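Local coordinates for aldehyde reductase YahK (Escherichia coli, PDB 1UUF), which reduces a wide range of aldehydes to the corresponding primary alcohols, strongly preferring NADPH to NADH as electron donor and binding two zinc ions per subunit, at residues A[97-100]-A[101-104]; A[109-112]-A[113-116]; A[154-157]-A[158-161]; A[319-322]-A[323-327]. All coordinates share one frame; numbering follows the deposited sequence.

Interaction 1: A[97-100]-A[101-104]; sequences KYAP and GDLV
A type II beta turn from Ala-99 to Asp-102 leads the chain into strand 103-106 of the GroES-like domain, and Asp-102 fastens it through both backbone and side chain. The turn is closed by Asp-102 N giving its hydrogen to Ala-99 O at 3.1 Å. In return the carboxylate reaches back: Asp-102 OD2 accepts from Ala-99 N at 2.9 Å, the N-H coming from 58° above the carboxylate plane. With CG turned beside its own backbone N (chi1 -71°), the carboxylate of Asp-102 folds back toward Ala-99, and the two bonds run in opposite directions between the same two residues. With an alanine at Asp-102 the carboxylate is gone, and Ala-99 N would probably lose its acceptor and a bridging water its link to this side chain. At Gly-101, phi of 101° would drive a beta carbon against the preceding carbonyl oxygen. The Tyr-98 hydroxyl bonds to Val-160 O. Strand 84-91 bonds to this piece of chain, Val-88 to Gly-101 and Asp-102 and Gly-86 to Val-104. Tyr-98 CD2 meets Val-104 CG1 at 3.5 Å, and water 1 gives hydrogens to both Pro-100 O and Asp-102 OD1, the latter at 2.7 Å.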
loop_
_atom_site.group_PDB
_atom_site.type_symbol
_atom_site.label_atom_id
_atom_site.label_comp_id
_atom_site.label_asym_id
_atom_site.label_seq_id
_atom_site.Cartn_x
_atom_site.Cartn_y
_atom_site.Cartn_z
ATOM N N LYS A 97 -28.546 10.816 22.764
ATOM C CA LYS A 97 -27.797 9.600 23.065
ATOM C C LYS A 97 -27.466 9.384 24.537
ATOM O O LYS A 97 -27.406 8.242 25.001
ATOM C CB LYS A 97 -26.482 9.592 22.279
ATOM C CG LYS A 97 -26.629 9.611 20.766
ATOM C CD LYS A 97 -25.299 9.936 20.083
ATOM C CE LYS A 97 -24.206 8.939 20.442
ATOM N NZ LYS A 97 -22.906 9.278 19.778
ATOM N N TYR A 98 -27.252 10.470 25.273
ATOM C CA TYR A 98 -26.853 10.357 26.669
ATOM C C TYR A 98 -27.709 11.038 27.723
ATOM O O TYR A 98 -28.500 11.929 27.429
ATOM C CB TYR A 98 -25.412 10.847 26.813
ATOM C CG TYR A 98 -24.476 10.127 25.878
ATOM C CD1 TYR A 98 -24.100 10.689 24.657
ATOM C CD2 TYR A 98 -24.045 8.836 26.173
ATOM C CE1 TYR A 98 -23.319 9.970 23.746
ATOM C CE2 TYR A 98 -23.274 8.112 25.274
ATOM C CZ TYR A 98 -22.918 8.680 24.066
ATOM O OH TYR A 98 -22.192 7.932 23.168
ATOM N N ALA A 99 -27.514 10.594 28.961
ATOM C CA ALA A 99 -28.222 11.118 30.119
ATOM C C ALA A 99 -27.275 11.131 31.318
ATOM O O ALA A 99 -26.310 10.363 31.372
ATOM C CB ALA A 99 -29.432 10.251 30.423
ATOM N N PRO A 100 -27.532 12.010 32.297
ATOM C CA PRO A 100 -26.665 12.070 33.475
ATOM C C PRO A 100 -26.508 10.680 34.079
ATOM O O PRO A 100 -27.478 9.923 34.163
ATOM C CB PRO A 100 -27.414 13.025 34.400
ATOM C CG PRO A 100 -28.065 13.963 33.431
ATOM C CD PRO A 100 -28.597 13.024 32.376
ATOM N N GLY A 101 -25.288 10.345 34.486
ATOM C CA GLY A 101 -25.033 9.043 35.076
ATOM C C GLY A 101 -24.387 8.045 34.129
ATOM O O GLY A 101 -23.755 7.085 34.569
ATOM N N ASP A 102 -24.543 8.264 32.827
ATOM C CA ASP A 102 -23.963 7.362 31.834
ATOM C C ASP A 102 -22.440 7.321 31.884
ATOM O O ASP A 102 -21.790 8.330 32.154
ATOM C CB ASP A 102 -24.366 7.777 30.418
ATOM C CG ASP A 102 -25.823 7.511 30.113
ATOM O OD1 ASP A 102 -26.495 6.821 30.911
ATOM O OD2 ASP A 102 -26.291 7.985 29.056
ATOM N N LEU A 103 -21.882 6.142 31.625
ATOM C CA LEU A 103 -20.435 5.974 31.570
ATOM C C LEU A 103 -20.104 6.250 30.110
ATOM O O LEU A 103 -20.664 5.620 29.208
ATOM C CB LEU A 103 -20.029 4.546 31.942
ATOM C CG LEU A 103 -20.290 4.137 33.394
ATOM C CD1 LEU A 103 -19.809 2.710 33.621
ATOM C CD2 LEU A 103 -19.565 5.095 34.329
ATOM N N VAL A 104 -19.209 7.203 29.874
ATOM C CA VAL A 104 -18.856 7.580 28.511
ATOM C C VAL A 104 -17.366 7.730 28.275
ATOM O O VAL A 104 -16.571 7.771 29.211
ATOM C CB VAL A 104 -19.512 8.917 28.128
ATOM C CG1 VAL A 104 -21.022 8.748 28.007
ATOM C CG2 VAL A 104 -19.177 9.969 29.179
HETATM O O HOH W 1 -27.795 7.353 33.211
#

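Interaction 2: A[109-112]-A[113-116]; sequences IVDS and CKHC. With ZN (zinc ion), chain B.
The backbone runs extended through Asp-111 and Ser-112, then turns at Cys-113 and takes a positive phi of 71° at Lys-114, whose side chain returns to Asp-111 and crosses it at about a right angle. Lys-114 NZ forms a salt bridge with Asp-111 OD1 at 2.7 Å, arriving on the syn side and 18° out of the carboxylate plane, and also bonds to Ser-112 O at 3.0 Å, almost in line with that carbonyl. The one bend of the lysine chain, at chi4 (62°), swings NZ onto this pair. Asp-111 OD1 takes a second hydrogen from Ser-112 N at 2.9 Å, so one oxygen is gripped twice. A methionine in place of Lys-114 would probably leave the Asp-111 carboxylate without its positive mate and Ser-112 O without this donor. On either side of the lysine in sequence, Cys-113 SG and Cys-116 SG each bind the zinc ion at 2.4 Å. Cys-113 SG also accepts from His-115 N at 3.4 Å and sits over the centre of the His-115 ring, 3.8 Å above its plane. Cys-119 and Cys-127 complete the four-cysteine site, separate from the catalytic zinc. Cys-116 is the N-cap of helix 117-120, while upstream a classic beta bulge at Val-110 and Asp-111 faces Thr-131 of strand 131-132, and Ser-112 OG bonds to Tyr-159 OH.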
loop_
_atom_site.group_PDB
_atom_site.type_symbol
_atom_site.label_atom_id
_atom_site.label_comp_id
_atom_site.label_asym_id
_atom_site.label_seq_id
_atom_site.Cartn_x
_atom_site.Cartn_y
_atom_site.Cartn_z
ATOM N N ILE A 109 -10.936 12.766 18.801
ATOM C CA ILE A 109 -11.804 13.694 18.072
ATOM C C ILE A 109 -12.908 14.305 18.923
ATOM O O ILE A 109 -13.622 13.582 19.621
ATOM C CB ILE A 109 -12.526 12.976 16.913
ATOM C CG1 ILE A 109 -11.528 12.163 16.089
ATOM C CG2 ILE A 109 -13.265 13.993 16.049
ATOM C CD1 ILE A 109 -12.191 11.243 15.086
ATOM N N VAL A 110 -13.056 15.630 18.865
ATOM C CA VAL A 110 -14.137 16.288 19.598
ATOM C C VAL A 110 -15.095 17.003 18.642
ATOM O O VAL A 110 -16.164 17.450 19.052
ATOM C CB VAL A 110 -13.626 17.288 20.672
ATOM C CG1 VAL A 110 -12.999 16.517 21.838
ATOM C CG2 VAL A 110 -12.624 18.257 20.065
ATOM N N ASP A 111 -14.715 17.101 17.368
ATOM C CA ASP A 111 -15.580 17.721 16.363
ATOM C C ASP A 111 -15.029 17.512 14.952
ATOM O O ASP A 111 -13.870 17.143 14.773
ATOM C CB ASP A 111 -15.738 19.226 16.636
ATOM C CG ASP A 111 -17.104 19.764 16.211
ATOM O OD1 ASP A 111 -17.874 19.018 15.567
ATOM O OD2 ASP A 111 -17.410 20.939 16.520
ATOM N N SER A 112 -15.882 17.709 13.953
ATOM C CA SER A 112 -15.478 17.590 12.554
ATOM C C SER A 112 -16.465 18.415 11.727
ATOM O O SER A 112 -17.459 18.907 12.265
ATOM C CB SER A 112 -15.456 16.124 12.099
ATOM O OG SER A 112 -16.745 15.541 12.097
ATOM N N CYS A 113 -16.206 18.575 10.436
ATOM C CA CYS A 113 -17.092 19.399 9.613
ATOM C C CYS A 113 -18.501 18.825 9.453
ATOM O O CYS A 113 -19.458 19.573 9.276
ATOM C CB CYS A 113 -16.454 19.673 8.244
ATOM S SG CYS A 113 -16.745 18.461 6.943
ATOM N N LYS A 114 -18.616 17.501 9.528
ATOM C CA LYS A 114 -19.893 16.791 9.425
ATOM C C LYS A 114 -20.564 16.762 8.058
ATOM O O LYS A 114 -21.655 16.208 7.930
ATOM C CB LYS A 114 -20.903 17.355 10.427
ATOM C CG LYS A 114 -20.405 17.438 11.851
ATOM C CD LYS A 114 -21.477 18.034 12.746
ATOM C CE LYS A 114 -20.890 18.480 14.068
ATOM N NZ LYS A 114 -19.877 19.543 13.842
ATOM N N HIS A 115 -19.943 17.341 7.036
ATOM C CA HIS A 115 -20.584 17.331 5.726
ATOM C C HIS A 115 -19.715 16.889 4.554
ATOM O O HIS A 115 -20.169 16.906 3.410
ATOM C CB HIS A 115 -21.191 18.708 5.437
ATOM C CG HIS A 115 -20.195 19.824 5.438
ATOM N ND1 HIS A 115 -19.407 20.119 4.348
ATOM C CD2 HIS A 115 -19.846 20.705 6.404
ATOM C CE1 HIS A 115 -18.616 21.136 4.641
ATOM N NE2 HIS A 115 -18.862 21.510 5.883
ATOM N N CYS A 116 -18.476 16.489 4.824
ATOM C CA CYS A 116 -17.593 16.032 3.754
ATOM C C CYS A 116 -17.782 14.528 3.576
ATOM O O CYS A 116 -18.456 13.879 4.378
ATOM C CB CYS A 116 -16.130 16.330 4.088
ATOM S SG CYS A 116 -15.443 15.283 5.389
HETATM ZN ZN ZN B . -15.581 16.474 7.451
#

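Interaction 3: A[154-157]-A[158-161]; sequences VVHE and RYVL
Hydrogen bonds from Arg-158, Tyr-159 and Val-160 back to His-156 and Glu-157 fold the chain over as strand 152-156 ends. Tyr-159 N binds His-156 O at 3.0 Å, and Val-160 N follows with Glu-157 O at 3.2 Å, its N-H standing well above the carbonyl plane. The third uses a side chain: His-156 CG lies opposite its backbone N (chi1 -178°), from where ND1 accepts from Arg-158 N at 2.9 Å, nearly straight and 6° out of the imidazole plane. This bond restrains the rotation of the ring. The aromatic contact is an offset edge-to-face pair, the edge of Tyr-159 turned to the face of His-156, with centroids 5.8 Å apart and planes at 72°. Arg-158 CG lies 3.8 Å above one face of the tyrosine ring. Apolar contacts join Val-155 to the turn, where Val-155 CB meets Val-160 CG2 at 3.7 Å and Val-155 CG1 touches Tyr-159 CB at 3.9 Å. Beyond the turn, Arg-158 NH2 forms a salt bridge with Glu-124 OE2, and the Glu-157 carboxylate accepts from Lys-97 N and Glu-96 N. The i to i+3 backbone bonds are those of a short 3-10 turn, linking strands 152-156 and 161-162 of the GroES-like domain.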
loop_
_atom_site.group_PDB
_atom_site.type_symbol
_atom_site.label_atom_id
_atom_site.label_comp_id
_atom_site.label_asym_id
_atom_site.label_seq_id
_atom_site.Cartn_x
_atom_site.Cartn_y
_atom_site.Cartn_z
ATOM N N VAL A 154 -16.247 19.068 27.841
ATOM C CA VAL A 154 -17.571 19.214 27.243
ATOM C C VAL A 154 -17.431 18.903 25.759
ATOM O O VAL A 154 -16.654 19.543 25.051
ATOM C CB VAL A 154 -18.114 20.651 27.434
ATOM C CG1 VAL A 154 -19.489 20.782 26.795
ATOM C CG2 VAL A 154 -18.187 20.979 28.916
ATOM N N VAL A 155 -18.188 17.915 25.292
ATOM C CA VAL A 155 -18.095 17.477 23.904
ATOM C C VAL A 155 -19.455 17.272 23.247
ATOM O O VAL A 155 -20.403 16.816 23.888
ATOM C CB VAL A 155 -17.322 16.131 23.829
ATOM C CG1 VAL A 155 -17.097 15.718 22.374
ATOM C CG2 VAL A 155 -15.998 16.249 24.572
ATOM N N HIS A 156 -19.533 17.616 21.963
ATOM C CA HIS A 156 -20.747 17.443 21.165
ATOM C C HIS A 156 -21.046 15.943 21.230
ATOM O O HIS A 156 -20.143 15.131 21.035
ATOM C CB HIS A 156 -20.462 17.886 19.726
ATOM C CG HIS A 156 -21.641 17.795 18.807
ATOM N ND1 HIS A 156 -22.222 16.596 18.454
ATOM C CD2 HIS A 156 -22.329 18.755 18.145
ATOM C CE1 HIS A 156 -23.216 16.820 17.614
ATOM N NE2 HIS A 156 -23.302 18.123 17.409
ATOM N N GLU A 157 -22.298 15.569 21.492
ATOM C CA GLU A 157 -22.638 14.151 21.634
ATOM C C GLU A 157 -22.271 13.237 20.470
ATOM O O GLU A 157 -22.141 12.029 20.663
ATOM C CB GLU A 157 -24.126 13.964 21.962
ATOM C CG GLU A 157 -25.083 14.248 20.824
ATOM C CD GLU A 157 -26.450 13.617 21.055
ATOM O OE1 GLU A 157 -27.407 13.995 20.349
ATOM O OE2 GLU A 157 -26.565 12.737 21.935
ATOM N N ARG A 158 -22.098 13.785 19.272
ATOM C CA ARG A 158 -21.740 12.936 18.137
ATOM C C ARG A 158 -20.373 12.294 18.343
ATOM O O ARG A 158 -20.085 11.225 17.796
ATOM C CB ARG A 158 -21.726 13.741 16.829
ATOM C CG ARG A 158 -21.122 12.973 15.643
ATOM C CD ARG A 158 -21.349 13.689 14.318
ATOM N NE ARG A 158 -20.737 12.979 13.195
ATOM C CZ ARG A 158 -21.007 13.231 11.918
ATOM N NH1 ARG A 158 -21.883 14.176 11.597
ATOM N NH2 ARG A 158 -20.406 12.538 10.958
ATOM N N TYR A 159 -19.537 12.933 19.154
ATOM C CA TYR A 159 -18.192 12.427 19.386
ATOM C C TYR A 159 -17.971 11.792 20.749
ATOM O O TYR A 159 -16.837 11.506 21.130
ATOM C CB TYR A 159 -17.193 13.558 19.141
ATOM C CG TYR A 159 -17.447 14.240 17.817
ATOM C CD1 TYR A 159 -18.384 15.272 17.708
ATOM C CD2 TYR A 159 -16.828 13.788 16.653
ATOM C CE1 TYR A 159 -18.699 15.828 16.468
ATOM C CE2 TYR A 159 -17.137 14.336 15.412
ATOM C CZ TYR A 159 -18.072 15.353 15.326
ATOM O OH TYR A 159 -18.391 15.876 14.096
ATOM N N VAL A 160 -19.056 11.568 21.480
ATOM C CA VAL A 160 -18.969 10.941 22.793
ATOM C C VAL A 160 -19.392 9.488 22.623
ATOM O O VAL A 160 -20.392 9.208 21.963
ATOM C CB VAL A 160 -19.901 11.632 23.809
ATOM C CG1 VAL A 160 -19.861 10.895 25.148
ATOM C CG2 VAL A 160 -19.468 13.083 23.999
ATOM N N LEU A 161 -18.627 8.577 23.215
ATOM C CA LEU A 161 -18.898 7.141 23.120
ATOM C C LEU A 161 -19.518 6.600 24.399
ATOM O O LEU A 161 -19.286 7.133 25.476
ATOM C CB LEU A 161 -17.598 6.377 22.852
ATOM C CG LEU A 161 -16.813 6.610 21.557
ATOM C CD1 LEU A 161 -17.716 6.354 20.363
ATOM C CD2 LEU A 161 -16.260 8.028 21.519
#

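Interaction 4: A[319-322]-A[323-327]; sequences ETQE and MLDFC
Gln-321 CG extends opposite its backbone N and the chain then bends at chi2 (62°), while Asp-325 CG lies beside its own N, a combination that brings amide and carboxylate together one turn apart on alpha helix 317-330. Gln-321 NE2 donates to Asp-325 OD1 at 3.1 Å, an i to i+4 side-chain bond. The bond is bent (N-H...OD1 141°), and NE2 approaches from above the carboxylate plane, although the two flat groups are only 26° from parallel. The other end of the amide is also held, Gln-321 OE1 accepting from Arg-162 N of strand 161-162. Regular i to i+4 backbone bonds run beneath, among them Met-323 N to Glu-319 O at 2.8 Å and Phe-326 N to Glu-322 O at 2.9 Å. Around the helix the neighbours change: Thr-320 and Leu-324 pack on Leu-161, Met-323 meets Tyr-184 of helix 176-189, and Phe-326 makes a cation-pi contact with Arg-188. The helix thus packs between strand 161-162 and helix 176-189. On the buried side Thr-320 and Met-323 run alongside each other in the same direction; the bend of the methionine at chi3 carries its CE to 3.7 Å from Thr-320 O and 4.1 Å from Thr-320 CG2.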
loop_
_atom_site.group_PDB
_atom_site.type_symbol
_atom_site.label_atom_id
_atom_site.label_comp_id
_atom_site.label_asym_id
_atom_site.label_seq_id
_atom_site.Cartn_x
_atom_site.Cartn_y
_atom_site.Cartn_z
ATOM N N GLU A 319 -17.049 3.383 14.352
ATOM C CA GLU A 319 -16.213 2.213 14.597
ATOM C C GLU A 319 -15.654 2.200 16.011
ATOM O O GLU A 319 -15.433 1.133 16.581
ATOM C CB GLU A 319 -15.063 2.138 13.592
ATOM C CG GLU A 319 -14.222 0.882 13.758
ATOM C CD GLU A 319 -13.244 0.681 12.623
ATOM O OE1 GLU A 319 -12.485 1.625 12.324
ATOM O OE2 GLU A 319 -13.233 -0.422 12.032
ATOM N N THR A 320 -15.408 3.379 16.574
ATOM C CA THR A 320 -14.901 3.453 17.937
ATOM C C THR A 320 -15.989 2.891 18.852
ATOM O O THR A 320 -15.698 2.186 19.809
ATOM C CB THR A 320 -14.568 4.910 18.339
ATOM O OG1 THR A 320 -13.636 5.455 17.398
ATOM C CG2 THR A 320 -13.927 4.956 19.725
ATOM N N GLN A 321 -17.247 3.199 18.548
ATOM C CA GLN A 321 -18.350 2.682 19.353
ATOM C C GLN A 321 -18.459 1.169 19.182
ATOM O O GLN A 321 -18.697 0.445 20.148
ATOM C CB GLN A 321 -19.678 3.325 18.949
ATOM C CG GLN A 321 -20.832 2.909 19.862
ATOM C CD GLN A 321 -20.606 3.338 21.303
ATOM O OE1 GLN A 321 -20.680 4.522 21.622
ATOM N NE2 GLN A 321 -20.318 2.376 22.177
ATOM N N GLU A 322 -18.293 0.701 17.950
ATOM C CA GLU A 322 -18.362 -0.726 17.657
ATOM C C GLU A 322 -17.284 -1.446 18.455
ATOM O O GLU A 322 -17.520 -2.509 19.036
ATOM C CB GLU A 322 -18.130 -0.970 16.163
ATOM C CG GLU A 322 -18.214 -2.433 15.749
ATOM C CD GLU A 322 -17.757 -2.658 14.321
ATOM O OE1 GLU A 322 -16.546 -2.876 14.103
ATOM O OE2 GLU A 322 -18.612 -2.604 13.412
ATOM N N MET A 323 -16.093 -0.857 18.478
ATOM C CA MET A 323 -14.973 -1.436 19.202
ATOM C C MET A 323 -15.279 -1.548 20.688
ATOM O O MET A 323 -15.029 -2.578 21.306
ATOM C CB MET A 323 -13.722 -0.582 19.014
ATOM C CG MET A 323 -12.536 -1.085 19.810
ATOM S SD MET A 323 -11.289 0.179 20.017
ATOM C CE MET A 323 -12.227 1.427 20.953
ATOM N N LEU A 324 -15.816 -0.478 21.265
ATOM C CA LEU A 324 -16.146 -0.488 22.683
ATOM C C LEU A 324 -17.179 -1.564 23.011
ATOM O O LEU A 324 -17.065 -2.248 24.030
ATOM C CB LEU A 324 -16.653 0.892 23.110
ATOM C CG LEU A 324 -15.539 1.942 23.180
ATOM C CD1 LEU A 324 -16.127 3.326 23.383
ATOM C CD2 LEU A 324 -14.583 1.594 24.315
ATOM N N ASP A 325 -18.181 -1.718 22.148
ATOM C CA ASP A 325 -19.219 -2.726 22.364
ATOM C C ASP A 325 -18.600 -4.121 22.289
ATOM O O ASP A 325 -18.874 -4.985 23.127
ATOM C CB ASP A 325 -20.323 -2.598 21.312
ATOM C CG ASP A 325 -21.072 -1.278 21.399
ATOM O OD1 ASP A 325 -20.978 -0.595 22.443
ATOM O OD2 ASP A 325 -21.772 -0.934 20.420
ATOM N N PHE A 326 -17.771 -4.325 21.271
ATOM C CA PHE A 326 -17.071 -5.589 21.050
ATOM C C PHE A 326 -16.209 -5.924 22.269
ATOM O O PHE A 326 -16.232 -7.047 22.774
ATOM C CB PHE A 326 -16.187 -5.461 19.799
ATOM C CG PHE A 326 -15.341 -6.670 19.508
ATOM C CD1 PHE A 326 -15.873 -7.771 18.846
ATOM C CD2 PHE A 326 -13.998 -6.691 19.870
ATOM C CE1 PHE A 326 -15.073 -8.878 18.544
ATOM C CE2 PHE A 326 -13.192 -7.789 19.575
ATOM C CZ PHE A 326 -13.731 -8.884 18.910
ATOM N N CYS A 327 -15.446 -4.945 22.746
ATOM C CA CYS A 327 -14.591 -5.162 23.902
ATOM C C CYS A 327 -15.404 -5.434 25.164
ATOM O O CYS A 327 -14.998 -6.230 26.009
ATOM C CB CYS A 327 -13.673 -3.956 24.120
ATOM S SG CYS A 327 -12.375 -3.812 22.856
#

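Interactions 1, 2 and 3 belong to the GroES-like domain and interaction 4 to the region of the zinc-binding dehydrogenase family. Interaction 3 is the most buried and the hub: Val-160 O accepts from Tyr-98 OH of interaction 1 at 2.5 Å, Tyr-159 OH meets Ser-112 OG of interaction 2 at 2.6 Å, and Leu-161 CB packs against Leu-324 CD1 of interaction 4 at 3.4 Å. Interaction 1 is a more exposed, water-bridged turn reaching the same sheet as interaction 3. Charge and metal dominate interaction 2, whereas helical backbone bonds dominate interaction 4. Interactions 1 and 2 do not touch, their nearest atoms about 10 Å apart.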